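Local coordinates for protein glycosyltransferase (Streptomyces halstedii, PDB 3WAD) that is a glycosyltransferase of the GT-B fold, built of two Rossmann-like domains and related in sequence to the erythromycin biosynthesis protein CIII, at residues S12-M17 / P37-A42; N16-A21 / L227-P232. All blocks are in the same frame, centred on the assembly; numbering follows the deposited sequence.

Contact 1: S12-M17 / P37-A42; sequences SHLYNM and PDNVQA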
loop_
_atom_site.group_PDB
_atom_site.type_symbol
_atom_site.label_atom_id
_atom_site.label_comp_id
_atom_site.label_asym_id
_atom_site.label_seq_id
_atom_site.Cartn_x
_atom_site.Cartn_y
_atom_site.Cartn_z
ATOM N N SER B 12 6.006 10.843 -9.142
ATOM C CA SER B 12 4.674 11.490 -9.229
ATOM C C SER B 12 3.724 10.622 -10.060
ATOM O O SER B 12 2.607 10.455 -9.692
ATOM C CB SER B 12 4.772 12.883 -9.920
ATOM O OG SER B 12 5.512 13.711 -9.038
ATOM N N HIS B 13 4.162 10.147 -11.215
ATOM C CA HIS B 13 3.261 9.363 -12.054
ATOM C C HIS B 13 3.055 8.015 -11.391
ATOM O O HIS B 13 1.953 7.482 -11.474
ATOM C CB HIS B 13 3.810 9.190 -13.444
ATOM C CG HIS B 13 3.691 10.415 -14.295
ATOM N ND1 HIS B 13 2.795 10.491 -15.342
ATOM C CD2 HIS B 13 4.389 11.602 -14.289
ATOM C CE1 HIS B 13 2.925 11.672 -15.937
ATOM N NE2 HIS B 13 3.917 12.341 -15.346
ATOM N N LEU B 14 4.071 7.478 -10.694
ATOM C CA LEU B 14 3.832 6.302 -9.816
ATOM C C LEU B 14 2.766 6.524 -8.785
ATOM O O LEU B 14 1.808 5.739 -8.763
ATOM C CB LEU B 14 5.101 5.750 -9.182
ATOM C CG LEU B 14 4.820 4.700 -8.093
ATOM C CD1 LEU B 14 4.036 3.450 -8.593
ATOM C CD2 LEU B 14 6.091 4.327 -7.294
ATOM N N TYR B 15 2.907 7.548 -7.910
ATOM C CA TYR B 15 1.923 7.827 -6.854
ATOM C C TYR B 15 0.499 8.042 -7.358
ATOM O O TYR B 15 -0.492 7.799 -6.622
ATOM C CB TYR B 15 2.303 9.123 -6.118
ATOM C CG TYR B 15 3.515 8.976 -5.252
ATOM C CD1 TYR B 15 4.264 7.774 -5.231
ATOM C CD2 TYR B 15 3.887 10.038 -4.421
ATOM C CE1 TYR B 15 5.368 7.645 -4.402
ATOM C CE2 TYR B 15 4.982 9.942 -3.626
ATOM C CZ TYR B 15 5.711 8.754 -3.604
ATOM O OH TYR B 15 6.797 8.729 -2.766
ATOM N N ASN B 16 0.393 8.559 -8.568
ATOM C CA ASN B 16 -0.917 8.767 -9.193
ATOM C C ASN B 16 -1.764 7.419 -9.214
ATOM O O ASN B 16 -3.003 7.428 -9.059
ATOM C CB ASN B 16 -0.677 9.312 -10.619
ATOM C CG ASN B 16 -1.976 9.515 -11.407
ATOM O OD1 ASN B 16 -2.238 8.850 -12.429
ATOM N ND2 ASN B 16 -2.777 10.429 -10.946
ATOM N N MET B 17 -1.078 6.285 -9.415
ATOM C CA MET B 17 -1.753 4.972 -9.513
ATOM C C MET B 17 -1.583 4.044 -8.331
ATOM O O MET B 17 -2.065 2.918 -8.346
ATOM C CB MET B 17 -1.383 4.278 -10.797
ATOM C CG MET B 17 0.063 4.158 -11.116
ATOM S SD MET B 17 0.297 3.523 -12.866
ATOM C CE MET B 17 0.958 2.272 -12.040
ATOM N N PRO B 37 14.215 0.179 -13.627
ATOM C CA PRO B 37 14.865 -0.238 -12.360
ATOM C C PRO B 37 14.983 0.893 -11.353
ATOM O O PRO B 37 14.791 0.655 -10.131
ATOM C CB PRO B 37 16.244 -0.738 -12.815
ATOM C CG PRO B 37 16.052 -1.179 -14.254
ATOM C CD PRO B 37 14.924 -0.324 -14.819
ATOM N N ASP B 38 15.213 2.124 -11.835
ATOM C CA ASP B 38 15.306 3.252 -10.938
ATOM C C ASP B 38 13.995 3.633 -10.261
ATOM O O ASP B 38 13.989 4.506 -9.402
ATOM C CB ASP B 38 15.994 4.513 -11.584
ATOM C CG ASP B 38 15.390 4.934 -12.908
ATOM O OD1 ASP B 38 14.884 4.103 -13.701
ATOM O OD2 ASP B 38 15.424 6.147 -13.172
ATOM N N ASN B 39 12.874 3.012 -10.629
ATOM C CA ASN B 39 11.641 3.339 -9.908
ATOM C C ASN B 39 11.366 2.239 -8.878
ATOM O O ASN B 39 10.406 2.330 -8.170
ATOM C CB ASN B 39 10.414 3.461 -10.861
ATOM C CG ASN B 39 9.332 4.413 -10.338
ATOM O OD1 ASN B 39 9.570 5.242 -9.490
ATOM N ND2 ASN B 39 8.131 4.305 -10.908
ATOM N N VAL B 40 12.224 1.232 -8.760
ATOM C CA VAL B 40 11.917 0.128 -7.858
ATOM C C VAL B 40 11.828 0.531 -6.393
ATOM O O VAL B 40 10.918 0.160 -5.648
ATOM C CB VAL B 40 12.863 -1.072 -8.099
ATOM C CG1 VAL B 40 12.887 -2.043 -6.834
ATOM C CG2 VAL B 40 12.446 -1.837 -9.422
ATOM N N GLN B 41 12.735 1.363 -5.943
ATOM C CA GLN B 41 12.652 1.732 -4.579
ATOM C C GLN B 41 11.320 2.443 -4.239
ATOM O O GLN B 41 10.755 2.254 -3.095
ATOM C CB GLN B 41 13.841 2.657 -4.226
ATOM C CG GLN B 41 13.789 3.106 -2.742
ATOM C CD GLN B 41 13.922 1.928 -1.835
ATOM O OE1 GLN B 41 14.814 1.123 -2.022
ATOM N NE2 GLN B 41 13.013 1.791 -0.851
ATOM N N ALA B 42 10.901 3.352 -5.115
ATOM C CA ALA B 42 9.644 4.070 -4.937
ATOM C C ALA B 42 8.455 3.056 -4.918
ATOM O O ALA B 42 7.499 3.252 -4.172
ATOM C CB ALA B 42 9.412 5.109 -6.050
#
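Leu-14 reaches across to helix 40-44 and lays its CD2 methyl over Ala-42, 3.6 Å from that residue's CB. The same methyl also lies 3.6 Å from the carbonyl C of Ala-42, so one branch tip covers both the small side chain and the start of the next peptide. The extended first torsion of Leu-14, with CG opposite the backbone N (chi1 170°), carries its branches off the helix toward this neighbour. Ala-42 has only a methyl to offer, which lets the leucine tip come down close to the main chain. The carbonyl O of Ala-42 is hydrogen-bonded to Ser-46 OG, so the leucine meets a peptide whose polar end already has a partner.

Beside this pair the amide of Asn-39 comes up to the root of the leucine, its ND2 3.8 Å from Leu-14 CB. This is packing; the polar partner of ND2 is Ser-35 OG, at the end of strand 30-35, a bond that helps hold the amide in place. On another side of the turn, Val-40 packs against strand 49-52 and against Val-234 of the second subunit. All three residues of the contact are buried. Short helices following two adjacent parallel strands, 2-6 and 30-35, are thus joined by apolar packing in the Rossmann-like N-terminal half of a GT-B protein.

Contact 2: N16-A21 / L227-P232; sequences NMVPLA and LPFNGP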
loop_
_atom_site.group_PDB
_atom_site.type_symbol
_atom_site.label_atom_id
_atom_site.label_comp_id
_atom_site.label_asym_id
_atom_site.label_seq_id
_atom_site.Cartn_x
_atom_site.Cartn_y
_atom_site.Cartn_z
ATOM N N ASN B 16 0.393 8.559 -8.568
ATOM C CA ASN B 16 -0.917 8.767 -9.193
ATOM C C ASN B 16 -1.764 7.419 -9.214
ATOM O O ASN B 16 -3.003 7.428 -9.059
ATOM C CB ASN B 16 -0.677 9.312 -10.619
ATOM C CG ASN B 16 -1.976 9.515 -11.407
ATOM O OD1 ASN B 16 -2.238 8.850 -12.429
ATOM N ND2 ASN B 16 -2.777 10.429 -10.946
ATOM N N MET B 17 -1.078 6.285 -9.415
ATOM C CA MET B 17 -1.753 4.972 -9.513
ATOM C C MET B 17 -1.583 4.044 -8.331
ATOM O O MET B 17 -2.065 2.918 -8.346
ATOM C CB MET B 17 -1.383 4.278 -10.797
ATOM C CG MET B 17 0.063 4.158 -11.116
ATOM S SD MET B 17 0.297 3.523 -12.866
ATOM C CE MET B 17 0.958 2.272 -12.040
ATOM N N VAL B 18 -1.004 4.546 -7.247
ATOM C CA VAL B 18 -0.782 3.712 -6.090
ATOM C C VAL B 18 -2.068 3.273 -5.363
ATOM O O VAL B 18 -2.190 2.122 -5.050
ATOM C CB VAL B 18 0.267 4.334 -5.104
ATOM C CG1 VAL B 18 0.100 3.845 -3.620
ATOM C CG2 VAL B 18 1.695 4.052 -5.620
ATOM N N PRO B 19 -2.967 4.203 -5.040
ATOM C CA PRO B 19 -4.251 3.886 -4.393
ATOM C C PRO B 19 -5.045 2.886 -5.283
ATOM O O PRO B 19 -5.502 1.873 -4.787
ATOM C CB PRO B 19 -4.914 5.269 -4.268
ATOM C CG PRO B 19 -3.635 6.231 -4.099
ATOM C CD PRO B 19 -2.787 5.672 -5.198
ATOM N N LEU B 20 -5.023 3.065 -6.599
ATOM C CA LEU B 20 -5.712 2.073 -7.500
ATOM C C LEU B 20 -5.043 0.661 -7.474
ATOM O O LEU B 20 -5.731 -0.352 -7.327
ATOM C CB LEU B 20 -5.779 2.601 -8.942
ATOM C CG LEU B 20 -6.520 1.610 -9.863
ATOM C CD1 LEU B 20 -7.950 1.403 -9.389
ATOM C CD2 LEU B 20 -6.485 1.932 -11.288
ATOM N N ALA B 21 -3.730 0.581 -7.607
ATOM C CA ALA B 21 -3.026 -0.650 -7.261
ATOM C C ALA B 21 -3.445 -1.293 -5.973
ATOM O O ALA B 21 -3.752 -2.522 -5.946
ATOM C CB ALA B 21 -1.514 -0.492 -7.320
ATOM N N LEU B 227 -7.925 9.188 -5.254
ATOM C CA LEU B 227 -7.234 9.306 -3.963
ATOM C C LEU B 227 -5.727 9.811 -4.222
ATOM O O LEU B 227 -4.981 9.191 -5.002
ATOM C CB LEU B 227 -7.353 8.018 -3.119
ATOM C CG LEU B 227 -7.125 8.123 -1.600
ATOM C CD1 LEU B 227 -7.402 6.774 -1.011
ATOM C CD2 LEU B 227 -5.589 8.388 -1.391
ATOM N N PRO B 228 -5.368 11.011 -3.672
ATOM C CA PRO B 228 -4.022 11.618 -3.817
ATOM C C PRO B 228 -3.071 10.946 -2.891
ATOM O O PRO B 228 -3.187 11.091 -1.691
ATOM C CB PRO B 228 -4.223 13.079 -3.405
ATOM C CG PRO B 228 -5.489 13.207 -2.748
ATOM C CD PRO B 228 -6.279 11.859 -2.894
ATOM N N PHE B 229 -2.210 10.085 -3.422
ATOM C CA PHE B 229 -1.234 9.398 -2.564
ATOM C C PHE B 229 -0.076 10.380 -2.382
ATOM O O PHE B 229 0.593 10.756 -3.382
ATOM C CB PHE B 229 -0.709 8.094 -3.211
ATOM C CG PHE B 229 0.375 7.390 -2.388
ATOM C CD1 PHE B 229 0.125 7.027 -1.087
ATOM C CD2 PHE B 229 1.613 7.077 -2.953
ATOM C CE1 PHE B 229 1.087 6.379 -0.316
ATOM C CE2 PHE B 229 2.601 6.437 -2.200
ATOM C CZ PHE B 229 2.330 6.084 -0.846
ATOM N N ASN B 230 0.182 10.738 -1.137
ATOM C CA ASN B 230 1.251 11.671 -0.808
ATOM C C ASN B 230 2.656 11.088 -0.538
ATOM O O ASN B 230 3.640 11.851 -0.379
ATOM C CB ASN B 230 0.760 12.636 0.285
ATOM C CG ASN B 230 -0.526 13.350 -0.141
ATOM O OD1 ASN B 230 -0.712 13.709 -1.344
ATOM N ND2 ASN B 230 -1.442 13.484 0.794
ATOM N N GLY B 231 2.770 9.751 -0.531
ATOM C CA GLY B 231 4.092 9.095 -0.382
ATOM C C GLY B 231 4.271 8.760 1.081
ATOM O O GLY B 231 3.425 9.072 1.876
ATOM N N PRO B 232 5.344 8.038 1.457
ATOM C CA PRO B 232 5.547 7.769 2.921
ATOM C C PRO B 232 5.400 8.990 3.890
ATOM O O PRO B 232 5.643 10.120 3.549
ATOM C CB PRO B 232 6.968 7.205 2.969
ATOM C CG PRO B 232 7.672 7.810 1.612
ATOM C CD PRO B 232 6.507 7.643 0.631
#
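Phe-229 holds its ring out from the loop with CG opposite the backbone N (chi1 176°), and Val-18 turns CG1 to meet it (chi1 155°); the two side chains come together as a CH-pi contact. The methyl CG1 of Val-18 stands 3.7 Å from the centroid of the Phe-229 ring, 15° off the ring normal, and is displaced over the face toward the CD2 rim. Its nearest ring atom is Phe-229 CD2 at 3.6 Å, which also has Val-18 CB close by. The loop folds back over the opposite face, where the backbone N of Gly-231 lies above the middle of the ring; the phenyl group is therefore clasped between the valine methyl and its own chain.

Pro-19 fills the angle between Leu-227 and Phe-229. Its CG is 3.6 Å from Phe-229 CB and 3.4 Å from Leu-227 O, while Pro-19 CB rests 3.9 Å from Leu-227 CB. No hydrogen bond crosses between the two segments, so the fit depends on shape. Proline suits this place because it sits in the first turn of helix 18-27, just after the N-cap Met-17, where a helix needs no N-H from it; the first helical bond runs from Ala-21 N to Met-17 O.

The second subunit adds to the packing, with its Trp-22 against Val-18 and its Gly-47 against Phe-229. Within the chain, Leu-402 of helix 402-415 touches both Pro-19 and Leu-227. The loop between strands 221-222 and 233-234 thus packs on the start of helix 18-27 and on helix 402-415, which crosses back to the N-terminal half, while Pro-228 reaches helix 323-332 of the C-terminal half.

How the contacts relate
From the N terminus the chain passes through strand 2-6 and helix 11-16, where contact 1 begins, and enters helix 18-27, where contact 2 begins; Asn-16 and Met-17 belong to both. Contact 1 closes a short loop of 19 residues that contains the whole of helix 18-27 and strand 30-35. Contact 2 closes a far longer one, 205 residues, and the two loops cross, since contact 2 starts at Val-18 and Pro-19, inside the first loop, and ends at Leu-227 and Phe-229, far beyond Ala-42. Tyr-15 bridges them: its ring meets Phe-229 edge-to-face, and the backbone O of Tyr-15 packs 3.4 Å from Phe-229 CB. Together they tie neighbouring beta-alpha units to each other and to the late loop 227-232.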